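Local atomic coordinates of dimethyl-sulfide monooxygenase (Hyphomicrobium sulfonivorans, PDB entry 6AK1), a protein that catalyses the NADH- and oxygen-dependent oxidation of dimethyl sulfide to methanethiol and formaldehyde, using FMN as its cofactor. Residues 8-13 against 395-400; 60-65 against 139-144; 217-222 against 428-433; 378-383 against 417-422. One frame throughout, in Å; residues are numbered along the deposited sequence.

Contact 1. Residues 8-13 against 395-400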
loop_
_atom_site.group_PDB
_atom_site.type_symbol
_atom_site.label_atom_id
_atom_site.label_comp_id
_atom_site.label_asym_id
_atom_site.label_seq_id
_atom_site.Cartn_x
_atom_site.Cartn_y
_atom_site.Cartn_z
ATOM N N ASN A 8 -5.782 8.310 3.780
ATOM C CA ASN A 8 -5.946 7.100 2.987
ATOM C C ASN A 8 -6.806 6.102 3.750
ATOM O O ASN A 8 -6.680 5.973 4.977
ATOM C CB ASN A 8 -4.599 6.418 2.678
ATOM C CG ASN A 8 -3.700 7.229 1.769
ATOM O OD1 ASN A 8 -4.131 8.148 1.072
ATOM N ND2 ASN A 8 -2.430 6.857 1.749
ATOM N N ALA A 9 -7.648 5.369 3.020
ATOM C CA ALA A 9 -8.319 4.210 3.589
ATOM C C ALA A 9 -7.491 2.964 3.300
ATOM O O ALA A 9 -7.110 2.710 2.155
ATOM C CB ALA A 9 -9.739 4.046 3.038
ATOM N N PHE A 10 -7.207 2.207 4.344
ATOM C CA PHE A 10 -6.486 0.948 4.259
ATOM C C PHE A 10 -7.521 -0.174 4.244
ATOM O O PHE A 10 -8.377 -0.252 5.142
ATOM C CB PHE A 10 -5.528 0.842 5.448
ATOM C CG PHE A 10 -4.495 -0.245 5.348
ATOM C CD1 PHE A 10 -3.794 -0.473 4.171
ATOM C CD2 PHE A 10 -4.181 -1.006 6.470
ATOM C CE1 PHE A 10 -2.828 -1.476 4.102
ATOM C CE2 PHE A 10 -3.204 -2.005 6.414
ATOM C CZ PHE A 10 -2.534 -2.244 5.228
ATOM N N ASP A 11 -7.465 -1.020 3.218
ATOM C CA ASP A 11 -8.403 -2.127 3.064
ATOM C C ASP A 11 -7.654 -3.294 2.416
ATOM O O ASP A 11 -6.462 -3.207 2.125
ATOM C CB ASP A 11 -9.634 -1.690 2.249
ATOM C CG ASP A 11 -10.916 -2.459 2.623
ATOM O OD1 ASP A 11 -10.877 -3.671 2.907
ATOM O OD2 ASP A 11 -11.996 -1.857 2.606
ATOM N N MET A 12 -8.361 -4.397 2.205
ATOM C CA MET A 12 -7.782 -5.584 1.596
ATOM C C MET A 12 -8.949 -6.390 1.056
ATOM O O MET A 12 -10.056 -6.277 1.565
ATOM C CB MET A 12 -6.951 -6.383 2.618
ATOM C CG MET A 12 -6.300 -7.655 2.095
ATOM S SD MET A 12 -5.072 -8.345 3.268
ATOM C CE MET A 12 -4.987 -10.021 2.685
ATOM N N THR A 13 -8.725 -7.170 -0.002
ATOM C CA THR A 13 -9.849 -7.869 -0.629
ATOM C C THR A 13 -10.154 -9.162 0.137
ATOM O O THR A 13 -10.127 -10.270 -0.402
ATOM C CB THR A 13 -9.572 -8.145 -2.105
ATOM O OG1 THR A 13 -8.857 -7.047 -2.692
ATOM C CG2 THR A 13 -10.887 -8.345 -2.850
ATOM N N ASN A 395 -2.716 5.728 6.870
ATOM C CA ASN A 395 -3.427 4.590 6.298
ATOM C C ASN A 395 -4.384 4.111 7.376
ATOM O O ASN A 395 -3.990 3.379 8.293
ATOM C CB ASN A 395 -2.469 3.482 5.869
ATOM C CG ASN A 395 -2.021 3.630 4.431
ATOM O OD1 ASN A 395 -2.252 4.669 3.804
ATOM N ND2 ASN A 395 -1.356 2.605 3.904
ATOM N N LEU A 396 -5.635 4.546 7.262
ATOM C CA LEU A 396 -6.677 4.315 8.257
ATOM C C LEU A 396 -7.251 2.913 8.091
ATOM O O LEU A 396 -7.993 2.641 7.138
ATOM C CB LEU A 396 -7.756 5.383 8.108
ATOM C CG LEU A 396 -7.155 6.780 8.313
ATOM C CD1 LEU A 396 -8.072 7.878 7.874
ATOM C CD2 LEU A 396 -6.781 6.960 9.781
ATOM N N ALA A 397 -6.893 2.020 9.004
ATOM C CA ALA A 397 -7.422 0.667 9.016
ATOM C C ALA A 397 -8.796 0.646 9.675
ATOM O O ALA A 397 -9.176 1.557 10.416
ATOM C CB ALA A 397 -6.472 -0.273 9.762
ATOM N N TYR A 398 -9.549 -0.417 9.413
ATOM C CA TYR A 398 -10.897 -0.497 9.943
ATOM C C TYR A 398 -11.004 -1.552 11.038
ATOM O O TYR A 398 -10.294 -2.565 11.032
ATOM C CB TYR A 398 -11.915 -0.770 8.818
ATOM C CG TYR A 398 -11.806 -2.090 8.067
ATOM C CD1 TYR A 398 -12.368 -3.247 8.583
ATOM C CD2 TYR A 398 -11.214 -2.159 6.808
ATOM C CE1 TYR A 398 -12.297 -4.451 7.906
ATOM C CE2 TYR A 398 -11.143 -3.367 6.101
ATOM C CZ TYR A 398 -11.688 -4.500 6.652
ATOM O OH TYR A 398 -11.620 -5.699 5.973
ATOM N N ALA A 399 -11.888 -1.281 11.999
ATOM C CA ALA A 399 -12.408 -2.331 12.865
ATOM C C ALA A 399 -13.705 -2.884 12.295
ATOM O O ALA A 399 -13.887 -4.103 12.206
ATOM C CB ALA A 399 -12.642 -1.797 14.280
ATOM N N VAL A 400 -14.607 -1.989 11.904
ATOM C CA VAL A 400 -15.786 -2.340 11.126
ATOM C C VAL A 400 -15.778 -1.479 9.874
ATOM O O VAL A 400 -15.301 -0.342 9.883
ATOM C CB VAL A 400 -17.107 -2.156 11.911
ATOM C CG1 VAL A 400 -17.093 -2.984 13.184
ATOM C CG2 VAL A 400 -17.346 -0.699 12.224
HETATM O O HOH W 1 -7.745 -2.134 6.986
#

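Contact 2. Residues 60-65 against 139-144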
loop_
_atom_site.group_PDB
_atom_site.type_symbol
_atom_site.label_atom_id
_atom_site.label_comp_id
_atom_site.label_asym_id
_atom_site.label_seq_id
_atom_site.Cartn_x
_atom_site.Cartn_y
_atom_site.Cartn_z
ATOM N N VAL A 60 -0.835 -13.753 -0.962
ATOM C CA VAL A 60 -1.148 -14.944 -1.737
ATOM C C VAL A 60 -0.737 -16.189 -0.963
ATOM O O VAL A 60 -0.768 -17.301 -1.503
ATOM C CB VAL A 60 -0.488 -14.902 -3.127
ATOM C CG1 VAL A 60 -1.199 -13.878 -4.012
ATOM C CG2 VAL A 60 0.994 -14.589 -3.019
ATOM N N GLY A 61 -0.371 -16.014 0.311
ATOM C CA GLY A 61 -0.161 -17.121 1.221
ATOM C C GLY A 61 -1.106 -17.011 2.411
ATOM O O GLY A 61 -1.779 -15.991 2.605
ATOM N N VAL A 62 -1.133 -18.063 3.226
ATOM C CA VAL A 62 -2.075 -18.152 4.343
ATOM C C VAL A 62 -1.318 -18.109 5.663
ATOM O O VAL A 62 -0.116 -18.376 5.734
ATOM C CB VAL A 62 -2.953 -19.411 4.262
ATOM C CG1 VAL A 62 -3.797 -19.394 2.932
ATOM C CG2 VAL A 62 -2.075 -20.645 4.356
ATOM N N TYR A 63 -2.047 -17.741 6.724
ATOM C CA TYR A 63 -1.501 -17.627 8.074
ATOM C C TYR A 63 -1.687 -18.976 8.755
ATOM O O TYR A 63 -2.728 -19.269 9.344
ATOM C CB TYR A 63 -2.179 -16.484 8.825
ATOM C CG TYR A 63 -1.847 -15.097 8.283
ATOM C CD1 TYR A 63 -2.360 -14.658 7.072
ATOM C CD2 TYR A 63 -1.027 -14.232 8.989
ATOM C CE1 TYR A 63 -2.059 -13.390 6.577
ATOM C CE2 TYR A 63 -0.717 -12.957 8.501
ATOM C CZ TYR A 63 -1.234 -12.544 7.296
ATOM O OH TYR A 63 -0.932 -11.283 6.814
ATOM N N ASP A 64 -0.662 -19.817 8.668
ATOM C CA ASP A 64 -0.724 -21.177 9.189
ATOM C C ASP A 64 0.304 -21.446 10.289
ATOM O O ASP A 64 0.643 -22.605 10.531
ATOM C CB ASP A 64 -0.547 -22.188 8.051
ATOM C CG ASP A 64 0.698 -21.926 7.208
ATOM O OD1 ASP A 64 1.554 -21.101 7.604
ATOM O OD2 ASP A 64 0.821 -22.562 6.142
ATOM N N VAL A 65 0.815 -20.410 10.955
ATOM C CA VAL A 65 1.792 -20.612 12.030
ATOM C C VAL A 65 1.108 -20.989 13.344
ATOM O O VAL A 65 1.501 -21.956 14.011
ATOM C CB VAL A 65 2.669 -19.356 12.194
ATOM C CG1 VAL A 65 3.460 -19.416 13.510
ATOM C CG2 VAL A 65 3.595 -19.204 10.994
ATOM N N LEU A 139 4.824 -15.030 2.909
ATOM C CA LEU A 139 4.128 -16.123 3.577
ATOM C C LEU A 139 4.425 -17.448 2.875
ATOM O O LEU A 139 4.401 -17.545 1.643
ATOM C CB LEU A 139 2.622 -15.852 3.649
ATOM C CG LEU A 139 2.219 -14.715 4.601
ATOM C CD1 LEU A 139 0.738 -14.446 4.491
ATOM C CD2 LEU A 139 2.600 -15.020 6.055
ATOM N N ASN A 140 4.704 -18.472 3.685
ATOM C CA ASN A 140 5.409 -19.664 3.216
ATOM C C ASN A 140 4.580 -20.482 2.228
ATOM O O ASN A 140 5.132 -21.074 1.297
ATOM C CB ASN A 140 5.817 -20.506 4.432
ATOM C CG ASN A 140 6.492 -21.824 4.061
ATOM O OD1 ASN A 140 6.047 -22.900 4.486
ATOM N ND2 ASN A 140 7.576 -21.750 3.281
ATOM N N SER A 141 3.259 -20.552 2.418
ATOM C CA SER A 141 2.447 -21.368 1.521
ATOM C C SER A 141 2.384 -20.787 0.110
ATOM O O SER A 141 2.072 -21.519 -0.840
ATOM C CB SER A 141 1.034 -21.536 2.088
ATOM O OG SER A 141 0.330 -20.306 2.044
ATOM N N ALA A 142 2.661 -19.493 -0.051
ATOM C CA ALA A 142 2.744 -18.921 -1.391
ATOM C C ALA A 142 3.882 -19.557 -2.181
ATOM O O ALA A 142 3.692 -20.000 -3.316
ATOM C CB ALA A 142 2.926 -17.406 -1.301
ATOM N N ALA A 143 5.076 -19.617 -1.583
ATOM C CA ALA A 143 6.203 -20.280 -2.232
ATOM C C ALA A 143 5.874 -21.732 -2.564
ATOM O O ALA A 143 6.173 -22.204 -3.665
ATOM C CB ALA A 143 7.452 -20.200 -1.350
ATOM N N LEU A 144 5.222 -22.442 -1.637
ATOM C CA LEU A 144 4.918 -23.859 -1.848
ATOM C C LEU A 144 3.873 -24.071 -2.949
ATOM O O LEU A 144 3.930 -25.068 -3.674
ATOM C CB LEU A 144 4.447 -24.488 -0.533
ATOM C CG LEU A 144 5.458 -24.498 0.628
ATOM C CD1 LEU A 144 4.882 -25.158 1.891
ATOM C CD2 LEU A 144 6.749 -25.179 0.221
HETATM O O HOH W 2 -1.234 -20.036 -0.681
HETATM O O HOH W 3 1.973 -19.734 4.618
#

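Contact 3. Residues 217-222 against 428-433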
loop_
_atom_site.group_PDB
_atom_site.type_symbol
_atom_site.label_atom_id
_atom_site.label_comp_id
_atom_site.label_asym_id
_atom_site.label_seq_id
_atom_site.Cartn_x
_atom_site.Cartn_y
_atom_site.Cartn_z
ATOM N N SER A 217 0.916 5.914 -20.696
ATOM C CA SER A 217 -0.247 6.213 -19.875
ATOM C C SER A 217 -0.068 7.568 -19.192
ATOM O O SER A 217 1.031 8.134 -19.185
ATOM C CB SER A 217 -0.453 5.090 -18.846
ATOM O OG SER A 217 0.714 4.895 -18.043
ATOM N N PRO A 218 -1.144 8.136 -18.620
ATOM C CA PRO A 218 -1.052 9.505 -18.066
ATOM C C PRO A 218 0.081 9.745 -17.070
ATOM O O PRO A 218 0.692 10.815 -17.114
ATOM C CB PRO A 218 -2.428 9.692 -17.415
ATOM C CG PRO A 218 -3.347 8.910 -18.290
ATOM C CD PRO A 218 -2.553 7.704 -18.764
ATOM N N GLN A 219 0.378 8.804 -16.175
ATOM C CA GLN A 219 1.482 8.959 -15.236
ATOM C C GLN A 219 2.759 8.277 -15.695
ATOM O O GLN A 219 3.824 8.539 -15.122
ATOM C CB GLN A 219 1.111 8.390 -13.857
ATOM C CG GLN A 219 0.122 9.207 -13.065
ATOM C CD GLN A 219 -0.296 8.500 -11.789
ATOM O OE1 GLN A 219 -0.211 9.064 -10.689
ATOM N NE2 GLN A 219 -0.752 7.249 -11.925
ATOM N N ARG A 220 2.666 7.381 -16.653
ATOM C CA ARG A 220 3.766 6.583 -17.148
ATOM C C ARG A 220 4.143 5.547 -16.109
ATOM O O ARG A 220 3.791 4.425 -16.234
ATOM C CB ARG A 220 4.927 7.421 -17.640
ATOM C CG ARG A 220 4.881 7.617 -19.129
ATOM C CD ARG A 220 6.207 8.067 -19.627
ATOM N NE ARG A 220 6.184 8.570 -20.969
ATOM C CZ ARG A 220 6.594 7.907 -22.011
ATOM N NH1 ARG A 220 6.560 8.469 -23.166
ATOM N NH2 ARG A 220 7.004 6.684 -21.880
ATOM N N THR A 221 4.854 5.952 -15.087
ATOM C CA THR A 221 5.136 5.100 -13.947
ATOM C C THR A 221 4.082 5.350 -12.871
ATOM O O THR A 221 3.924 6.493 -12.431
ATOM C CB THR A 221 6.528 5.382 -13.393
ATOM O OG1 THR A 221 7.520 5.052 -14.382
ATOM C CG2 THR A 221 6.783 4.566 -12.124
ATOM N N PRO A 222 3.330 4.342 -12.446
ATOM C CA PRO A 222 2.387 4.555 -11.344
ATOM C C PRO A 222 3.118 5.051 -10.105
ATOM O O PRO A 222 4.323 4.837 -9.943
ATOM C CB PRO A 222 1.791 3.166 -11.115
ATOM C CG PRO A 222 2.798 2.220 -11.717
ATOM C CD PRO A 222 3.391 2.935 -12.868
ATOM N N PRO A 428 -6.562 19.194 -9.108
ATOM C CA PRO A 428 -6.695 18.494 -10.386
ATOM C C PRO A 428 -5.426 17.741 -10.752
ATOM O O PRO A 428 -4.319 18.063 -10.310
ATOM C CB PRO A 428 -6.985 19.623 -11.388
ATOM C CG PRO A 428 -6.440 20.845 -10.752
ATOM C CD PRO A 428 -6.669 20.654 -9.274
ATOM N N GLY A 429 -5.611 16.709 -11.566
ATOM C CA GLY A 429 -4.524 15.979 -12.186
ATOM C C GLY A 429 -4.384 14.567 -11.648
ATOM O O GLY A 429 -5.208 14.059 -10.881
ATOM N N SER A 430 -3.293 13.939 -12.062
ATOM C CA SER A 430 -3.009 12.563 -11.712
ATOM C C SER A 430 -2.773 12.420 -10.205
ATOM O O SER A 430 -2.575 13.392 -9.473
ATOM C CB SER A 430 -1.790 12.074 -12.486
ATOM O OG SER A 430 -0.635 12.810 -12.095
ATOM N N LEU A 431 -2.785 11.167 -9.753
ATOM C CA LEU A 431 -2.484 10.877 -8.355
ATOM C C LEU A 431 -1.109 11.412 -7.967
ATOM O O LEU A 431 -0.941 11.988 -6.883
ATOM C CB LEU A 431 -2.577 9.368 -8.105
ATOM C CG LEU A 431 -2.304 8.907 -6.666
ATOM C CD1 LEU A 431 -3.243 9.605 -5.690
ATOM C CD2 LEU A 431 -2.450 7.396 -6.557
ATOM N N ARG A 432 -0.114 11.259 -8.846
ATOM C CA ARG A 432 1.203 11.802 -8.534
ATOM C C ARG A 432 1.159 13.319 -8.415
ATOM O O ARG A 432 1.837 13.900 -7.562
ATOM C CB ARG A 432 2.237 11.389 -9.583
ATOM C CG ARG A 432 3.613 11.940 -9.226
ATOM C CD ARG A 432 4.751 11.410 -10.091
ATOM N NE ARG A 432 5.008 9.989 -9.887
ATOM C CZ ARG A 432 4.731 9.065 -10.798
ATOM N NH1 ARG A 432 4.993 7.795 -10.557
ATOM N NH2 ARG A 432 4.207 9.427 -11.959
ATOM N N ARG A 433 0.375 13.983 -9.269
ATOM C CA ARG A 433 0.260 15.431 -9.150
ATOM C C ARG A 433 -0.389 15.809 -7.826
ATOM O O ARG A 433 0.065 16.735 -7.145
ATOM C CB ARG A 433 -0.527 16.008 -10.324
ATOM C CG ARG A 433 -0.514 17.522 -10.362
ATOM C CD ARG A 433 -1.058 18.072 -11.670
ATOM N NE ARG A 433 -0.734 19.491 -11.811
ATOM C CZ ARG A 433 -1.407 20.481 -11.232
ATOM N NH1 ARG A 433 -2.465 20.225 -10.466
ATOM N NH2 ARG A 433 -1.018 21.738 -11.417
#

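Contact 4. Residues 378-383 against 417-422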
loop_
_atom_site.group_PDB
_atom_site.type_symbol
_atom_site.label_atom_id
_atom_site.label_comp_id
_atom_site.label_asym_id
_atom_site.label_seq_id
_atom_site.Cartn_x
_atom_site.Cartn_y
_atom_site.Cartn_z
ATOM N N VAL A 378 -9.225 13.108 19.170
ATOM C CA VAL A 378 -8.730 12.429 17.976
ATOM C C VAL A 378 -7.936 13.394 17.105
ATOM O O VAL A 378 -6.796 13.106 16.730
ATOM C CB VAL A 378 -9.886 11.780 17.195
ATOM C CG1 VAL A 378 -9.380 11.307 15.845
ATOM C CG2 VAL A 378 -10.441 10.610 17.986
ATOM N N ALA A 379 -8.515 14.564 16.789
ATOM C CA ALA A 379 -7.820 15.533 15.945
ATOM C C ALA A 379 -6.519 15.992 16.586
ATOM O O ALA A 379 -5.519 16.202 15.888
ATOM C CB ALA A 379 -8.716 16.732 15.649
ATOM N N ASP A 380 -6.508 16.145 17.918
ATOM C CA ASP A 380 -5.282 16.539 18.603
ATOM C C ASP A 380 -4.171 15.527 18.346
ATOM O O ASP A 380 -3.045 15.902 18.010
ATOM C CB ASP A 380 -5.510 16.687 20.113
ATOM C CG ASP A 380 -6.284 17.944 20.495
ATOM O OD1 ASP A 380 -6.503 18.830 19.638
ATOM O OD2 ASP A 380 -6.672 18.047 21.686
ATOM N N GLU A 381 -4.467 14.230 18.514
ATOM C CA GLU A 381 -3.414 13.226 18.368
ATOM C C GLU A 381 -2.980 13.080 16.910
ATOM O O GLU A 381 -1.794 12.880 16.632
ATOM C CB GLU A 381 -3.861 11.874 18.949
ATOM C CG GLU A 381 -2.675 11.036 19.479
ATOM C CD GLU A 381 -2.977 9.545 19.696
ATOM O OE1 GLU A 381 -2.788 8.733 18.747
ATOM O OE2 GLU A 381 -3.374 9.180 20.827
ATOM N N LEU A 382 -3.921 13.203 15.964
ATOM C CA LEU A 382 -3.555 13.149 14.549
ATOM C C LEU A 382 -2.562 14.253 14.195
ATOM O O LEU A 382 -1.607 14.024 13.439
ATOM C CB LEU A 382 -4.803 13.260 13.661
ATOM C CG LEU A 382 -5.858 12.153 13.708
ATOM C CD1 LEU A 382 -6.974 12.440 12.692
ATOM C CD2 LEU A 382 -5.228 10.800 13.429
ATOM N N GLU A 383 -2.781 15.461 14.726
ATOM C CA GLU A 383 -1.832 16.552 14.516
ATOM C C GLU A 383 -0.508 16.297 15.220
ATOM O O GLU A 383 0.535 16.767 14.755
ATOM C CB GLU A 383 -2.424 17.876 14.994
ATOM C CG GLU A 383 -3.571 18.353 14.124
ATOM C CD GLU A 383 -3.862 19.828 14.330
ATOM O OE1 GLU A 383 -3.308 20.653 13.573
ATOM O OE2 GLU A 383 -4.633 20.163 15.259
ATOM N N ARG A 417 -10.723 20.006 8.910
ATOM C CA ARG A 417 -10.893 21.102 7.957
ATOM C C ARG A 417 -10.904 22.441 8.669
ATOM O O ARG A 417 -10.293 23.406 8.200
ATOM C CB ARG A 417 -12.193 20.938 7.162
ATOM C CG ARG A 417 -12.106 19.886 6.091
ATOM C CD ARG A 417 -13.413 19.715 5.335
ATOM N NE ARG A 417 -13.261 18.650 4.358
ATOM C CZ ARG A 417 -14.223 18.220 3.557
ATOM N NH1 ARG A 417 -15.433 18.764 3.608
ATOM N NH2 ARG A 417 -13.965 17.243 2.701
ATOM N N LYS A 418 -11.603 22.519 9.802
ATOM C CA LYS A 418 -11.629 23.756 10.570
ATOM C C LYS A 418 -10.237 24.130 11.075
ATOM O O LYS A 418 -9.892 25.315 11.112
ATOM C CB LYS A 418 -12.633 23.619 11.718
ATOM C CG LYS A 418 -12.229 24.315 13.014
ATOM C CD LYS A 418 -13.446 24.590 13.914
ATOM C CE LYS A 418 -13.043 25.377 15.150
ATOM N NZ LYS A 418 -11.887 24.706 15.826
ATOM N N ARG A 419 -9.412 23.146 11.427
ATOM C CA ARG A 419 -8.024 23.410 11.805
ATOM C C ARG A 419 -7.102 23.626 10.609
ATOM O O ARG A 419 -5.891 23.785 10.811
ATOM C CB ARG A 419 -7.467 22.258 12.650
ATOM C CG ARG A 419 -8.247 21.988 13.913
ATOM C CD ARG A 419 -7.644 20.850 14.710
ATOM N NE ARG A 419 -8.418 20.597 15.919
ATOM C CZ ARG A 419 -7.957 19.941 16.976
ATOM N NH1 ARG A 419 -6.710 19.476 16.976
ATOM N NH2 ARG A 419 -8.742 19.765 18.038
ATOM N N GLY A 420 -7.629 23.603 9.381
ATOM C CA GLY A 420 -6.829 23.839 8.193
ATOM C C GLY A 420 -5.926 22.695 7.778
ATOM O O GLY A 420 -4.968 22.914 7.040
ATOM N N ARG A 421 -6.212 21.469 8.210
ATOM C CA ARG A 421 -5.313 20.349 7.961
ATOM C C ARG A 421 -5.796 19.396 6.870
ATOM O O ARG A 421 -4.986 18.634 6.337
ATOM C CB ARG A 421 -5.096 19.547 9.249
ATOM C CG ARG A 421 -4.542 20.333 10.433
ATOM C CD ARG A 421 -3.371 21.237 10.059
ATOM N NE ARG A 421 -2.155 20.534 9.641
ATOM C CZ ARG A 421 -1.214 20.102 10.469
ATOM N NH1 ARG A 421 -1.361 20.263 11.782
ATOM N NH2 ARG A 421 -0.135 19.490 9.987
ATOM N N ALA A 422 -7.080 19.396 6.535
ATOM C CA ALA A 422 -7.627 18.487 5.537
ATOM C C ALA A 422 -8.215 19.293 4.396
ATOM O O ALA A 422 -8.795 20.359 4.623
ATOM C CB ALA A 422 -8.712 17.576 6.135
HETATM O O HOH W 4 -4.418 23.696 13.251
#

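Contact 1. Residues 8-13 against 395-400
Two backbone bonds join Asn8-Phe10 to Leu396 in parallel register: Leu396 N donates to Asn8 O at 2.9 Å, and Phe10 N returns to Leu396 O, also at 2.9 Å. Beyond these the chains diverge, and a water that donates to Phe10 O reaches Tyr398 N only weakly.

On one face of the sheet a side-chain bond runs beside this ladder. Asn8 ND2 gives its N-H to Asn395 OD1 at 3.0 Å, arriving almost head-on to the C=O and within the plane of the Asn8 amide, although the two amide planes are turned 50° apart.

The apolar contact is Phe10. Its CG stands anti to the backbone N (chi1 -167°), which leaves ring edge atom CD2 4.1 Å from Ala397 CB; the ring also meets Phe55 and Phe245 of other strands. At the far end the CE2 edge of Tyr398 comes to 3.2 Å from Asp11 OD1. That carboxylate is held by Met12 N at OD1 and Tyr38 at OD2, while Tyr398 OH bonds to Val15 O.

Strand 6-12 thus pairs with the last strand, 393-397, closing the TIM barrel of the luciferase-like monooxygenases.

Contact 2. Residues 60-65 against 139-144
Ser141 OG is the polar hub between the loop 60-65 and the start of helix 140-146. Val62 N donates to it at 2.9 Å with an N-H...O angle of 155°, and Gly61 CA lies against it at 3.3 Å. The hydroxyl sits between the backbone N and the carbonyl carbon of its own residue (chi1 69°), a setting that turns it to the loop. One water donates to Val60 O and is hydrogen-bonded to the same OG at 3.2 Å. A second water bridges the backbones, donating to Val62 O and accepting from Ser141 N, both at 2.7 Å, which gives this N-H of the first helical turn a partner.

Gly61 lets the chains come this close: a side chain there would run into Leu139 CB. Leu139 in turn sends CD1 past Gly61 O and over one face of the Tyr63 ring, a CH-pi contact 4.1 Å from the centroid. The phenol is fixed by Gln79, which bonds to its OH, and by an edge-to-face meeting with Trp315. On the other flank Val60 CG2 touches Ala142 CB at 3.8 Å, with Phe109 packed against both residues.

The loop follows strand 53-57, just past Asp58, a probable FMN ligand by similarity, and leads to helix 71-75; the contact fastens it to the helix that comes after strand 130-135.

Contact 3. Residues 217-222 against 428-433
Arg432 reaches across to the backbone of the loop 217-222 and closes on Thr221 O with both terminal nitrogens. Arg432 NH1 donates to Thr221 O at a modelled 2.5 Å, too short to be taken at face value; the oxygen lies in the guanidinium plane, but the nitrogen stands above the carbonyl plane. NH2 adds a weak bond to the same oxygen and another weak one, at 3.3 Å, to Gln219 O. A bend at chi3 (-67°) turns the guanidinium edge to these carbonyls, while Glu242 makes a salt bridge to NE and Gly441 O accepts from NH2.

Gln219 supplies an acceptor in turn: its OE1 takes the backbone N-H of Arg432 at 2.9 Å, in the carbonyl plane, within the first turn of helix 431-435. Its NE2 is held by Asp123 and Val130 O, and this fixes which way round the amide lies. With an alanine here, Arg432 N would probably lose its acceptor and Asp123 a donor, and a gap would be likely to open beside Ser430.

Around these bonds the packing is modest: Gln219 CG rests on Ser430 CB at 3.5 Å. Ser430 is the N-cap, its OG accepting from Arg433 N at 3.2 Å.

The chemistry is thus that of side chains filling backbone needs in each direction: loop carbonyls receive a guanidinium, and a helix-start N-H receives an amide oxygen. The salt bridge to Glu242 probably offsets the positive charge of Arg432.

Contact 4. Residues 378-383 against 417-422
A salt-bridge network of Asp380, Glu383, Arg419 and Arg421 ties helix 375-388 to the turn that ends helix 403-418. Arg419 lies at its middle. Extended from CG to NE, it brings the end of its guanidinium to Asp380, where NH1 at 2.7 Å and NH2 at 2.9 Å both grip the single oxygen OD1. NH1 comes in on the anti lone pair, whereas NH2 meets the oxygen from above the carboxylate plane. The same NH1 also donates to Glu383 OE2 at 2.8 Å, so it is shared between two acids one helical turn apart. Ala379 CB sits 3.5 Å above the guanidinium plane, over its centre.

Glu383 uses its other oxygen for Arg421: OE1 accepts from NH1 at 2.7 Å through its anti lone pair, with the carboxylate and guanidinium planes 68° apart. Arg421 folds back to get there, bent at chi2 (-46°) and chi3 (-66°). A water links Glu383 OE1 to Arg419 O. A leucine in place of Arg419 would probably leave Asp380 and Glu383 OE2 without their partner in this contact, freeing the Asp380 carboxylate to turn while Glu383 is still held by Arg421.

Gly420, with positive phi, ends helix 403-418 in a Schellman motif and turns the chain between the two arginines. Glu415 of that helix and Gln376 of helix 375-388 hold Arg419 further, and Asp387 pairs with Arg421. Farther in, Val378 and Leu382 pack on Ile412 of helix 403-418 and on strands 276-284 and 370-372.

Overall arrangement
From the N terminus, strand 6-12 opens contact 1, which closes only after the chain has gone round the barrel to strand 393-397. Contact 2 opens and closes early within that span, joining the loop after strand 53-57 to helix 140-146. Contact 3 begins later, ahead of strand 223-227, and runs past the closure of contact 1, so the two cross; its far end is helix 431-435. Contact 4 lies wholly within the span of contact 3 and also crosses contact 1, because strand 393-397 falls between its two helices. Contacts 2 and 4, with centres about 40 Å apart, lie on opposite sides of the chain's centre.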